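Local coordinates for protein CRISPR-associated endonuclease Cas9 (Campylobacter jejuni subsp. jejuni serotype O:2, PDB 5X2H) that uses a guide RNA to find invading DNA and cuts its two strands with a RuvC-like and an HNH nuclease domain, as part of CRISPR adaptive immunity, at residues I20-S25 with L30-V35; K179-E182 with F187-V190; L267-V272 with I336-Y341. All coordinates share one frame; numbering follows the deposited sequence.

Interaction 1: residues I20-S25 with L30-V35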
loop_
_atom_site.group_PDB
_atom_site.type_symbol
_atom_site.label_atom_id
_atom_site.label_comp_id
_atom_site.label_asym_id
_atom_site.label_seq_id
_atom_site.Cartn_x
_atom_site.Cartn_y
_atom_site.Cartn_z
ATOM N N ILE A 20 -4.642 -11.210 19.097
ATOM C CA ILE A 20 -3.496 -11.439 19.970
ATOM C C ILE A 20 -4.007 -12.161 21.206
ATOM O O ILE A 20 -4.660 -11.547 22.060
ATOM C CB ILE A 20 -2.787 -10.137 20.366
ATOM C CG1 ILE A 20 -2.214 -9.434 19.139
ATOM C CG2 ILE A 20 -1.685 -10.427 21.372
ATOM C CD1 ILE A 20 -1.090 -10.190 18.484
ATOM N N GLY A 21 -3.724 -13.457 21.302
ATOM C CA GLY A 21 -4.011 -14.208 22.510
ATOM C C GLY A 21 -2.789 -14.241 23.413
ATOM O O GLY A 21 -1.668 -14.435 22.953
ATOM N N TRP A 22 -3.019 -14.039 24.709
ATOM C CA TRP A 22 -1.925 -13.957 25.663
ATOM C C TRP A 22 -2.303 -14.658 26.959
ATOM O O TRP A 22 -3.460 -14.635 27.384
ATOM C CB TRP A 22 -1.534 -12.502 25.950
ATOM C CG TRP A 22 -2.649 -11.669 26.503
ATOM C CD1 TRP A 22 -3.533 -10.907 25.795
ATOM C CD2 TRP A 22 -2.998 -11.509 27.884
ATOM N NE1 TRP A 22 -4.410 -10.283 26.647
ATOM C CE2 TRP A 22 -4.104 -10.636 27.936
ATOM C CE3 TRP A 22 -2.484 -12.020 29.080
ATOM C CZ2 TRP A 22 -4.705 -10.264 29.137
ATOM C CZ3 TRP A 22 -3.082 -11.650 30.271
ATOM C CH2 TRP A 22 -4.181 -10.779 30.290
ATOM N N ALA A 23 -1.303 -15.277 27.585
ATOM C CA ALA A 23 -1.467 -15.960 28.857
ATOM C C ALA A 23 -0.250 -15.683 29.725
ATOM O O ALA A 23 0.863 -15.508 29.222
ATOM C CB ALA A 23 -1.653 -17.471 28.671
ATOM N N PHE A 24 -0.471 -15.642 31.038
ATOM C CA PHE A 24 0.582 -15.356 32.006
ATOM C C PHE A 24 0.598 -16.457 33.056
ATOM O O PHE A 24 -0.394 -16.660 33.763
ATOM C CB PHE A 24 0.376 -13.985 32.657
ATOM C CG PHE A 24 1.305 -13.709 33.809
ATOM C CD1 PHE A 24 2.657 -14.000 33.718
ATOM C CD2 PHE A 24 0.826 -13.135 34.975
ATOM C CE1 PHE A 24 3.510 -13.740 34.777
ATOM C CE2 PHE A 24 1.673 -12.871 36.033
ATOM C CZ PHE A 24 3.018 -13.172 35.933
ATOM N N SER A 25 1.723 -17.158 33.154
ATOM C CA SER A 25 1.890 -18.252 34.096
ATOM C C SER A 25 3.027 -17.940 35.059
ATOM O O SER A 25 3.948 -17.184 34.736
ATOM C CB SER A 25 2.171 -19.575 33.371
ATOM O OG SER A 25 2.259 -20.646 34.294
ATOM N N LEU A 30 -1.573 -20.796 36.139
ATOM C CA LEU A 30 -2.130 -19.800 35.235
ATOM C C LEU A 30 -2.714 -18.640 36.032
ATOM O O LEU A 30 -3.567 -18.838 36.903
ATOM C CB LEU A 30 -3.199 -20.431 34.345
ATOM C CG LEU A 30 -3.736 -19.538 33.226
ATOM C CD1 LEU A 30 -2.600 -19.060 32.334
ATOM C CD2 LEU A 30 -4.790 -20.274 32.413
ATOM N N LYS A 31 -2.256 -17.426 35.734
ATOM C CA LYS A 31 -2.609 -16.238 36.502
ATOM C C LYS A 31 -3.549 -15.291 35.773
ATOM O O LYS A 31 -4.417 -14.689 36.408
ATOM C CB LYS A 31 -1.340 -15.474 36.898
ATOM C CG LYS A 31 -0.283 -16.331 37.580
ATOM C CD LYS A 31 -0.614 -16.588 39.044
ATOM C CE LYS A 31 -0.395 -15.341 39.888
ATOM N NZ LYS A 31 -0.484 -15.633 41.348
ATOM N N ASP A 32 -3.405 -15.136 34.458
ATOM C CA ASP A 32 -4.201 -14.163 33.725
ATOM C C ASP A 32 -4.363 -14.621 32.282
ATOM O O ASP A 32 -3.523 -15.349 31.746
ATOM C CB ASP A 32 -3.558 -12.772 33.782
ATOM C CG ASP A 32 -4.566 -11.654 33.619
ATOM O OD1 ASP A 32 -5.726 -11.945 33.262
ATOM O OD2 ASP A 32 -4.199 -10.483 33.856
ATOM N N CYS A 33 -5.455 -14.180 31.658
ATOM C CA CYS A 33 -5.787 -14.556 30.291
ATOM C C CYS A 33 -6.460 -13.383 29.593
ATOM O O CYS A 33 -7.024 -12.494 30.236
ATOM C CB CYS A 33 -6.709 -15.781 30.251
ATOM S SG CYS A 33 -5.873 -17.350 30.005
ATOM N N GLY A 34 -6.406 -13.390 28.266
ATOM C CA GLY A 34 -7.048 -12.335 27.503
ATOM C C GLY A 34 -6.874 -12.537 26.013
ATOM O O GLY A 34 -6.019 -13.304 25.558
ATOM N N VAL A 35 -7.717 -11.833 25.258
ATOM C CA VAL A 35 -7.662 -11.810 23.801
ATOM C C VAL A 35 -7.810 -10.366 23.344
ATOM O O VAL A 35 -8.712 -9.655 23.800
ATOM C CB VAL A 35 -8.759 -12.681 23.154
ATOM C CG1 VAL A 35 -8.541 -12.765 21.651
ATOM C CG2 VAL A 35 -8.791 -14.068 23.766
#

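Interaction 2: residues K179-E182 with F187-V190. With nucleotides of chain B.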
loop_
_atom_site.group_PDB
_atom_site.type_symbol
_atom_site.label_atom_id
_atom_site.label_comp_id
_atom_site.label_asym_id
_atom_site.label_seq_id
_atom_site.Cartn_x
_atom_site.Cartn_y
_atom_site.Cartn_z
ATOM N N LYS A 179 -19.115 4.167 -38.518
ATOM C CA LYS A 179 -19.312 2.990 -39.351
ATOM C C LYS A 179 -20.195 2.003 -38.599
ATOM O O LYS A 179 -20.044 1.823 -37.387
ATOM C CB LYS A 179 -17.975 2.338 -39.717
ATOM C CG LYS A 179 -17.047 3.234 -40.526
ATOM C CD LYS A 179 -17.662 3.596 -41.871
ATOM C CE LYS A 179 -16.746 4.504 -42.678
ATOM N NZ LYS A 179 -16.496 5.805 -41.993
ATOM N N PHE A 180 -21.122 1.377 -39.314
ATOM C CA PHE A 180 -22.093 0.503 -38.673
ATOM C C PHE A 180 -21.526 -0.898 -38.488
ATOM O O PHE A 180 -20.888 -1.451 -39.388
ATOM C CB PHE A 180 -23.385 0.449 -39.489
ATOM C CG PHE A 180 -24.138 1.746 -39.498
ATOM C CD1 PHE A 180 -24.719 2.230 -38.338
ATOM C CD2 PHE A 180 -24.265 2.482 -40.664
ATOM C CE1 PHE A 180 -25.411 3.426 -38.340
ATOM C CE2 PHE A 180 -24.960 3.678 -40.673
ATOM C CZ PHE A 180 -25.533 4.150 -39.508
ATOM N N LYS A 181 -21.770 -1.470 -37.311
ATOM C CA LYS A 181 -21.255 -2.790 -36.974
ATOM C C LYS A 181 -21.991 -3.862 -37.778
ATOM O O LYS A 181 -22.747 -3.580 -38.713
ATOM C CB LYS A 181 -21.377 -3.047 -35.476
ATOM C CG LYS A 181 -21.953 -1.897 -34.675
ATOM C CD LYS A 181 -22.295 -2.361 -33.267
ATOM C CE LYS A 181 -22.198 -1.225 -32.262
ATOM N NZ LYS A 181 -22.565 -1.678 -30.892
ATOM N N GLU A 182 -21.778 -5.120 -37.394
ATOM C CA GLU A 182 -22.323 -6.264 -38.116
ATOM C C GLU A 182 -23.846 -6.262 -38.117
ATOM O O GLU A 182 -24.472 -6.547 -37.091
ATOM C CB GLU A 182 -21.808 -7.570 -37.505
ATOM C CG GLU A 182 -21.455 -8.636 -38.528
ATOM C CD GLU A 182 -20.083 -8.420 -39.135
ATOM O OE1 GLU A 182 -19.130 -8.156 -38.371
ATOM O OE2 GLU A 182 -19.957 -8.508 -40.375
ATOM N N PHE A 187 -23.757 3.003 -34.735
ATOM C CA PHE A 187 -22.350 3.306 -34.958
ATOM C C PHE A 187 -21.478 2.413 -34.085
ATOM O O PHE A 187 -21.763 2.205 -32.902
ATOM C CB PHE A 187 -22.068 4.773 -34.640
ATOM C CG PHE A 187 -22.586 5.732 -35.670
ATOM C CD1 PHE A 187 -22.769 5.333 -36.984
ATOM C CD2 PHE A 187 -22.884 7.041 -35.323
ATOM C CE1 PHE A 187 -23.237 6.222 -37.934
ATOM C CE2 PHE A 187 -23.355 7.933 -36.266
ATOM C CZ PHE A 187 -23.533 7.523 -37.575
ATOM N N THR A 188 -20.415 1.871 -34.674
ATOM C CA THR A 188 -19.453 1.139 -33.869
ATOM C C THR A 188 -18.571 2.118 -33.095
ATOM O O THR A 188 -18.639 3.336 -33.277
ATOM C CB THR A 188 -18.598 0.214 -34.736
ATOM O OG1 THR A 188 -17.908 -0.719 -33.894
ATOM C CG2 THR A 188 -17.575 1.011 -35.518
ATOM N N ASN A 189 -17.734 1.573 -32.219
ATOM C CA ASN A 189 -16.962 2.385 -31.289
ATOM C C ASN A 189 -15.579 2.691 -31.850
ATOM O O ASN A 189 -14.921 1.815 -32.417
ATOM C CB ASN A 189 -16.835 1.680 -29.939
ATOM C CG ASN A 189 -16.236 0.292 -30.056
ATOM O OD1 ASN A 189 -16.685 -0.526 -30.859
ATOM N ND2 ASN A 189 -15.210 0.022 -29.255
ATOM N N VAL A 190 -15.151 3.940 -31.698
ATOM C CA VAL A 190 -13.754 4.305 -31.912
ATOM C C VAL A 190 -12.980 4.224 -30.611
ATOM O O VAL A 190 -11.915 3.607 -30.538
ATOM C CB VAL A 190 -13.650 5.716 -32.534
ATOM C CG1 VAL A 190 -12.212 6.012 -32.908
ATOM C CG2 VAL A 190 -14.564 5.840 -33.734
ATOM P P C B 42 -22.062 3.225 -28.085
ATOM O OP1 C B 42 -21.021 2.179 -27.915
ATOM O OP2 C B 42 -22.677 3.862 -26.890
ATOM O "O5'" C B 42 -21.451 4.376 -29.004
ATOM C "C5'" C B 42 -20.919 4.074 -30.285
ATOM C "C4'" C B 42 -20.713 5.320 -31.108
ATOM O "O4'" C B 42 -21.971 6.024 -31.275
ATOM C "C3'" C B 42 -19.789 6.369 -30.516
ATOM O "O3'" C B 42 -18.419 6.051 -30.686
ATOM C "C2'" C B 42 -20.224 7.634 -31.244
ATOM O "O2'" C B 42 -19.678 7.667 -32.554
ATOM C "C1'" C B 42 -21.734 7.416 -31.357
ATOM N N1 C B 42 -22.476 8.102 -30.273
ATOM C C2 C B 42 -22.702 9.479 -30.385
ATOM O O2 C B 42 -22.279 10.079 -31.385
ATOM N N3 C B 42 -23.374 10.128 -29.406
ATOM C C4 C B 42 -23.812 9.454 -28.344
ATOM N N4 C B 42 -24.471 10.135 -27.402
ATOM C C5 C B 42 -23.601 8.052 -28.202
ATOM C C6 C B 42 -22.935 7.422 -29.179
ATOM P P A B 41 -27.349 3.281 -25.780
ATOM O OP1 A B 41 -26.872 2.156 -24.936
ATOM O OP2 A B 41 -27.441 4.657 -25.227
ATOM O "O5'" A B 41 -26.430 3.347 -27.080
ATOM C "C5'" A B 41 -26.268 2.206 -27.908
ATOM C "C4'" A B 41 -25.693 2.574 -29.251
ATOM O "O4'" A B 41 -26.626 3.417 -29.978
ATOM C "C3'" A B 41 -24.412 3.390 -29.228
ATOM O "O3'" A B 41 -23.254 2.614 -28.977
ATOM C "C2'" A B 41 -24.428 4.056 -30.596
ATOM O "O2'" A B 41 -24.050 3.136 -31.610
ATOM C "C1'" A B 41 -25.915 4.361 -30.755
ATOM N N9 A B 41 -26.238 5.712 -30.263
ATOM C C8 A B 41 -26.814 6.053 -29.066
ATOM N N7 A B 41 -26.973 7.345 -28.904
ATOM C C5 A B 41 -26.458 7.890 -30.070
ATOM C C6 A B 41 -26.331 9.218 -30.513
ATOM N N6 A B 41 -26.730 10.275 -29.802
ATOM N N1 A B 41 -25.775 9.422 -31.729
ATOM C C2 A B 41 -25.374 8.359 -32.438
ATOM N N3 A B 41 -25.441 7.067 -32.127
ATOM C C4 A B 41 -25.997 6.898 -30.914
ATOM P P U B 43 -17.319 6.611 -29.656
ATOM O OP1 U B 43 -16.034 5.940 -29.975
ATOM O OP2 U B 43 -17.857 6.552 -28.276
ATOM O "O5'" U B 43 -17.186 8.147 -30.043
ATOM C "C5'" U B 43 -16.788 8.531 -31.348
ATOM C "C4'" U B 43 -16.789 10.028 -31.498
ATOM O "O4'" U B 43 -18.154 10.526 -31.559
ATOM C "C3'" U B 43 -16.172 10.813 -30.352
ATOM O "O3'" U B 43 -14.755 10.813 -30.369
ATOM C "C2'" U B 43 -16.797 12.186 -30.539
ATOM O "O2'" U B 43 -16.184 12.867 -31.625
ATOM C "C1'" U B 43 -18.218 11.806 -30.960
ATOM N N1 U B 43 -19.135 11.749 -29.797
ATOM C C2 U B 43 -19.589 12.953 -29.295
ATOM O O2 U B 43 -19.271 14.033 -29.769
ATOM N N3 U B 43 -20.432 12.849 -28.220
ATOM C C4 U B 43 -20.856 11.690 -27.604
ATOM O O4 U B 43 -21.622 11.763 -26.642
ATOM C C5 U B 43 -20.338 10.487 -28.180
ATOM C C6 U B 43 -19.513 10.557 -29.230
#

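Interaction 3: residues L267-V272 with I336-Y341. With nucleotides of chain B.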
loop_
_atom_site.group_PDB
_atom_site.type_symbol
_atom_site.label_atom_id
_atom_site.label_comp_id
_atom_site.label_asym_id
_atom_site.label_seq_id
_atom_site.Cartn_x
_atom_site.Cartn_y
_atom_site.Cartn_z
ATOM N N LEU A 267 33.554 -2.851 -7.516
ATOM C CA LEU A 267 33.812 -3.500 -6.234
ATOM C C LEU A 267 32.862 -4.668 -6.010
ATOM O O LEU A 267 33.283 -5.756 -5.599
ATOM C CB LEU A 267 33.687 -2.485 -5.098
ATOM C CG LEU A 267 34.947 -2.161 -4.298
ATOM C CD1 LEU A 267 34.594 -1.277 -3.113
ATOM C CD2 LEU A 267 35.646 -3.432 -3.841
ATOM N N ALA A 268 31.569 -4.459 -6.277
ATOM C CA ALA A 268 30.587 -5.523 -6.087
ATOM C C ALA A 268 30.822 -6.673 -7.056
ATOM O O ALA A 268 30.715 -7.843 -6.671
ATOM C CB ALA A 268 29.172 -4.969 -6.244
ATOM N N PHE A 269 31.129 -6.361 -8.319
ATOM C CA PHE A 269 31.534 -7.403 -9.257
ATOM C C PHE A 269 32.750 -8.156 -8.737
ATOM O O PHE A 269 32.796 -9.391 -8.789
ATOM C CB PHE A 269 31.834 -6.796 -10.629
ATOM C CG PHE A 269 30.609 -6.497 -11.445
ATOM C CD1 PHE A 269 29.467 -7.274 -11.318
ATOM C CD2 PHE A 269 30.600 -5.440 -12.340
ATOM C CE1 PHE A 269 28.337 -7.001 -12.068
ATOM C CE2 PHE A 269 29.473 -5.162 -13.093
ATOM C CZ PHE A 269 28.340 -5.945 -12.957
ATOM N N MET A 270 33.739 -7.427 -8.222
ATOM C CA MET A 270 34.925 -8.069 -7.670
ATOM C C MET A 270 34.562 -8.937 -6.471
ATOM O O MET A 270 34.991 -10.092 -6.374
ATOM C CB MET A 270 35.958 -7.010 -7.283
ATOM C CG MET A 270 37.273 -7.569 -6.779
ATOM S SD MET A 270 38.263 -8.308 -8.090
ATOM C CE MET A 270 38.503 -6.894 -9.164
ATOM N N PHE A 271 33.749 -8.402 -5.558
ATOM C CA PHE A 271 33.409 -9.143 -4.348
ATOM C C PHE A 271 32.600 -10.394 -4.667
ATOM O O PHE A 271 32.863 -11.471 -4.119
ATOM C CB PHE A 271 32.642 -8.246 -3.378
ATOM C CG PHE A 271 32.095 -8.976 -2.183
ATOM C CD1 PHE A 271 32.943 -9.441 -1.192
ATOM C CD2 PHE A 271 30.734 -9.196 -2.052
ATOM C CE1 PHE A 271 32.443 -10.114 -0.093
ATOM C CE2 PHE A 271 30.229 -9.869 -0.954
ATOM C CZ PHE A 271 31.084 -10.328 0.025
ATOM N N VAL A 272 31.607 -10.271 -5.550
ATOM C CA VAL A 272 30.771 -11.421 -5.882
ATOM C C VAL A 272 31.583 -12.471 -6.626
ATOM O O VAL A 272 31.507 -13.667 -6.321
ATOM C CB VAL A 272 29.538 -10.978 -6.689
ATOM C CG1 VAL A 272 28.802 -12.190 -7.236
ATOM C CG2 VAL A 272 28.611 -10.146 -5.817
ATOM N N ILE A 336 26.295 -10.071 -16.652
ATOM C CA ILE A 336 25.768 -9.699 -17.962
ATOM C C ILE A 336 26.099 -8.247 -18.286
ATOM O O ILE A 336 26.484 -7.920 -19.416
ATOM C CB ILE A 336 24.250 -9.964 -18.020
ATOM C CG1 ILE A 336 23.975 -11.464 -18.159
ATOM C CG2 ILE A 336 23.603 -9.186 -19.158
ATOM C CD1 ILE A 336 22.507 -11.805 -18.313
ATOM N N GLU A 337 25.977 -7.359 -17.304
ATOM C CA GLU A 337 26.161 -5.933 -17.532
ATOM C C GLU A 337 27.607 -5.478 -17.379
ATOM O O GLU A 337 27.888 -4.291 -17.572
ATOM C CB GLU A 337 25.265 -5.129 -16.582
ATOM C CG GLU A 337 23.812 -5.604 -16.516
ATOM C CD GLU A 337 22.967 -5.167 -17.707
ATOM O OE1 GLU A 337 23.536 -4.793 -18.757
ATOM O OE2 GLU A 337 21.722 -5.195 -17.591
ATOM N N PHE A 338 28.530 -6.384 -17.045
ATOM C CA PHE A 338 29.927 -5.990 -16.880
ATOM C C PHE A 338 30.542 -5.566 -18.208
ATOM O O PHE A 338 31.181 -4.511 -18.299
ATOM C CB PHE A 338 30.727 -7.139 -16.259
ATOM C CG PHE A 338 32.202 -6.860 -16.132
ATOM C CD1 PHE A 338 32.709 -6.238 -15.003
ATOM C CD2 PHE A 338 33.083 -7.229 -17.138
ATOM C CE1 PHE A 338 34.065 -5.984 -14.881
ATOM C CE2 PHE A 338 34.438 -6.979 -17.021
ATOM C CZ PHE A 338 34.930 -6.356 -15.892
ATOM N N LYS A 339 30.366 -6.386 -19.248
ATOM C CA LYS A 339 30.958 -6.072 -20.545
ATOM C C LYS A 339 30.414 -4.761 -21.099
ATOM O O LYS A 339 31.155 -3.980 -21.706
ATOM C CB LYS A 339 30.706 -7.216 -21.526
ATOM N N LYS A 340 29.119 -4.501 -20.893
ATOM C CA LYS A 340 28.536 -3.246 -21.356
ATOM C C LYS A 340 29.106 -2.057 -20.590
ATOM O O LYS A 340 29.277 -0.971 -21.156
ATOM C CB LYS A 340 27.014 -3.293 -21.221
ATOM N N TYR A 341 29.407 -2.246 -19.303
ATOM C CA TYR A 341 29.977 -1.162 -18.510
ATOM C C TYR A 341 31.360 -0.783 -19.020
ATOM O O TYR A 341 31.635 0.391 -19.289
ATOM C CB TYR A 341 30.037 -1.568 -17.035
ATOM C CG TYR A 341 30.265 -0.415 -16.079
ATOM C CD1 TYR A 341 30.038 0.898 -16.471
ATOM C CD2 TYR A 341 30.712 -0.643 -14.784
ATOM C CE1 TYR A 341 30.246 1.951 -15.598
ATOM C CE2 TYR A 341 30.923 0.403 -13.905
ATOM C CZ TYR A 341 30.689 1.697 -14.317
ATOM O OH TYR A 341 30.899 2.740 -13.444
ATOM P P A B 5 25.177 -10.483 0.184
ATOM O OP1 A B 5 25.082 -9.134 -0.430
ATOM O OP2 A B 5 24.020 -11.019 0.938
ATOM O "O5'" A B 5 25.538 -11.530 -0.958
ATOM C "C5'" A B 5 26.795 -11.472 -1.613
ATOM C "C4'" A B 5 27.076 -12.724 -2.404
ATOM O "O4'" A B 5 27.148 -13.877 -1.525
ATOM C "C3'" A B 5 26.026 -13.120 -3.425
ATOM O "O3'" A B 5 26.082 -12.345 -4.606
ATOM C "C2'" A B 5 26.324 -14.598 -3.634
ATOM O "O2'" A B 5 27.468 -14.773 -4.456
ATOM C "C1'" A B 5 26.690 -15.026 -2.213
ATOM N N9 A B 5 25.525 -15.587 -1.503
ATOM C C8 A B 5 24.771 -15.026 -0.501
ATOM N N7 A B 5 23.788 -15.793 -0.092
ATOM C C5 A B 5 23.902 -16.932 -0.878
ATOM C C6 A B 5 23.159 -18.123 -0.937
ATOM N N6 A B 5 22.108 -18.383 -0.156
ATOM N N1 A B 5 23.539 -19.056 -1.838
ATOM C C2 A B 5 24.593 -18.800 -2.623
ATOM N N3 A B 5 25.369 -17.721 -2.661
ATOM C C4 A B 5 24.966 -16.815 -1.753
#

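Interaction 1: residues I20-S25 with L30-V35
Trp22 carries its CG between its own backbone N and carbonyl carbon (chi1 59°), which swings the indole over the neighbouring strand and lays one ring face on the main chain of Gly34. Gly34 N stands 3.6 Å above the ring plane, over its centre, and Trp22 CE2 lies 3.4 Å from Gly34 CA. Glycine suits this place because the flat indole rests directly on the backbone: Trp22 CZ2 occupies the space a beta carbon would take. Farther along the indole, CH2 comes within 3.5 Å of Asp32 CG. The carboxylate meets the ring edge in its plane, turned 79° against it. Its OD1 accepts Cys33 N at 2.8 Å and its OD2 is hydrogen-bonded to Tyr476 OH, so the acidic group is held from both oxygens.

The two strands form an antiparallel beta hairpin at the border of the mixed sheet of the RuvC nuclease, a member of the RNase H clan. Trp22 and Gly34 are a hydrogen-bonded pair, with Trp22 N to Gly34 O at 3.2 Å and a weak return bond. A classic beta bulge follows, in which Lys31 and Asp32 both face Phe24. Phe24 O takes Lys31 N at 2.8 Å and a weaker bond from Asp32 N. Phe24 CG lies anti to its backbone N (chi1 171°), and the ring runs beside Lys31, its CD2 3.7 Å from Lys31 CB. On the other face of the sheet, small Ala23 leaves room for Leu30 CD1, and helix 557-566 packs on Leu30, Cys33 and Val35.

Interaction 2: residues K179-E182 with F187-V190
Lys179 and Thr188 tie together a loop that doubles back on itself between helices 168-175 and 203-219, held by a single backbone bridge, at Phe180 and Phe187. The tie is Thr188 N to Lys179 O, 2.7 Å long and almost straight. Thr188 CG2, placed between its own backbone N and carbonyl carbon, comes to 3.2 Å from the same oxygen, so the carbonyl is covered by a methyl as well as gripped by an N-H.

Beside this bond the two phenylalanines meet. The rings of Phe180 and Phe187 are inclined by only 28°, but displaced within their planes so that one rim meets the other; the centroids are 5.0 Å apart and the touch is made by Phe180 CZ against Phe187 CE1 at 3.5 Å. Similar first torsions (chi1 -68° in Phe180, -74° in Phe187) turn both rings to the same side, where they meet. Phenylalanine suits position 187 because its ring can touch Phe180 and the sugar of C42 of chain B at once, the C1' of that nucleotide lying at the ring edge.

Lys181, eclipsed about its first torsion and extended from there on, passes over Thr188 with CG 4.0 Å from Thr188 CB and brings CE to 3.5 Å from Phe187 O, while its ammonium makes a long, weak ion pair with Glu186. Lys179 instead gives its NZ to Phe177 O.

On the RNA side of the loop, two bonds join protein main-chain atoms to the ribose and phosphate, groups common to every nucleotide. Phe187 O accepts the ribose hydroxyl O2' of A41 of chain B at 2.8 Å. At the far end of the segment, Val190 N donates to the phosphate oxygen OP1 of U43 of chain B at 2.8 Å, through a bent N-H.

Interaction 3: residues L267-V272 with I336-Y341
Phe269 meets Phe338 across two helix segments that make no hydrogen bond to each other, so the contact rests on two aromatic side chains. From its CB, which points toward the segment 336-341, the side chain of Phe269 leaves with CG anti to the carbonyl carbon, beside the backbone N (chi1 -79°). CG itself is 4.1 Å from Phe338 CD1. The next atom along the ring, CD2, comes closest, at 3.5 Å from the same CD1, and it lies in the plane of the Phe338 ring, at its edge. CE2 then passes the root of the opposite residue, 3.9 Å from Phe338 CA. At the tip, CZ lies 4.1 Å from Phe338 N, so the ring ends against the main chain of the other helix.

Phe338 answers with CG anti to its backbone N (chi1 176°), which sets its ring upright to that of Phe269: the planes stand at 74°, the centroids 5.6 Å apart. In this arrangement the edge hydrogens of Phe338, which carry slight positive charge, are turned toward the electron-rich face of Phe269, while Phe338 CB lies over that face too. Phenylalanine suits both places, since a flat apolar ring can offer either a face or an edge. Phe335 adds another ring against Phe269.

Two and three residues on, round the same turn, Phe271 and Val272 face the RNA. Val272 CG2 packs 3.6 Å from O3' of A5 of chain B, and Phe271 CE2 lies 3.8 Å from C5' of the same nucleotide; Phe271 also packs on helix 404-415. One helix therefore serves both the protein interior and the RNA, and its link to helix 336-344 is an offset edge-to-face aromatic pair between helices of the alpha-helical recognition lobe of Cas9.

In the fold
The three contacts follow one another along the chain and do not touch. Interaction 1 belongs to the RuvC nuclease: the side chain of Val35 is about 4 Å from that of His558, a predicted magnesium ligand, and the nearest atom of interaction 1 is about 11 Å from the bound nucleic acid. Interactions 2 and 3 lie away from the annotated sites but reach the guide RNA directly, one at nucleotides 41 to 43 and the other at nucleotide 5 of chain B. Their centres are about 56 Å apart, and those of interactions 1 and 2, on opposite sides of the chain's centre, about 69 Å. Interactions 1 and 3 are separated by about 54 Å between centres.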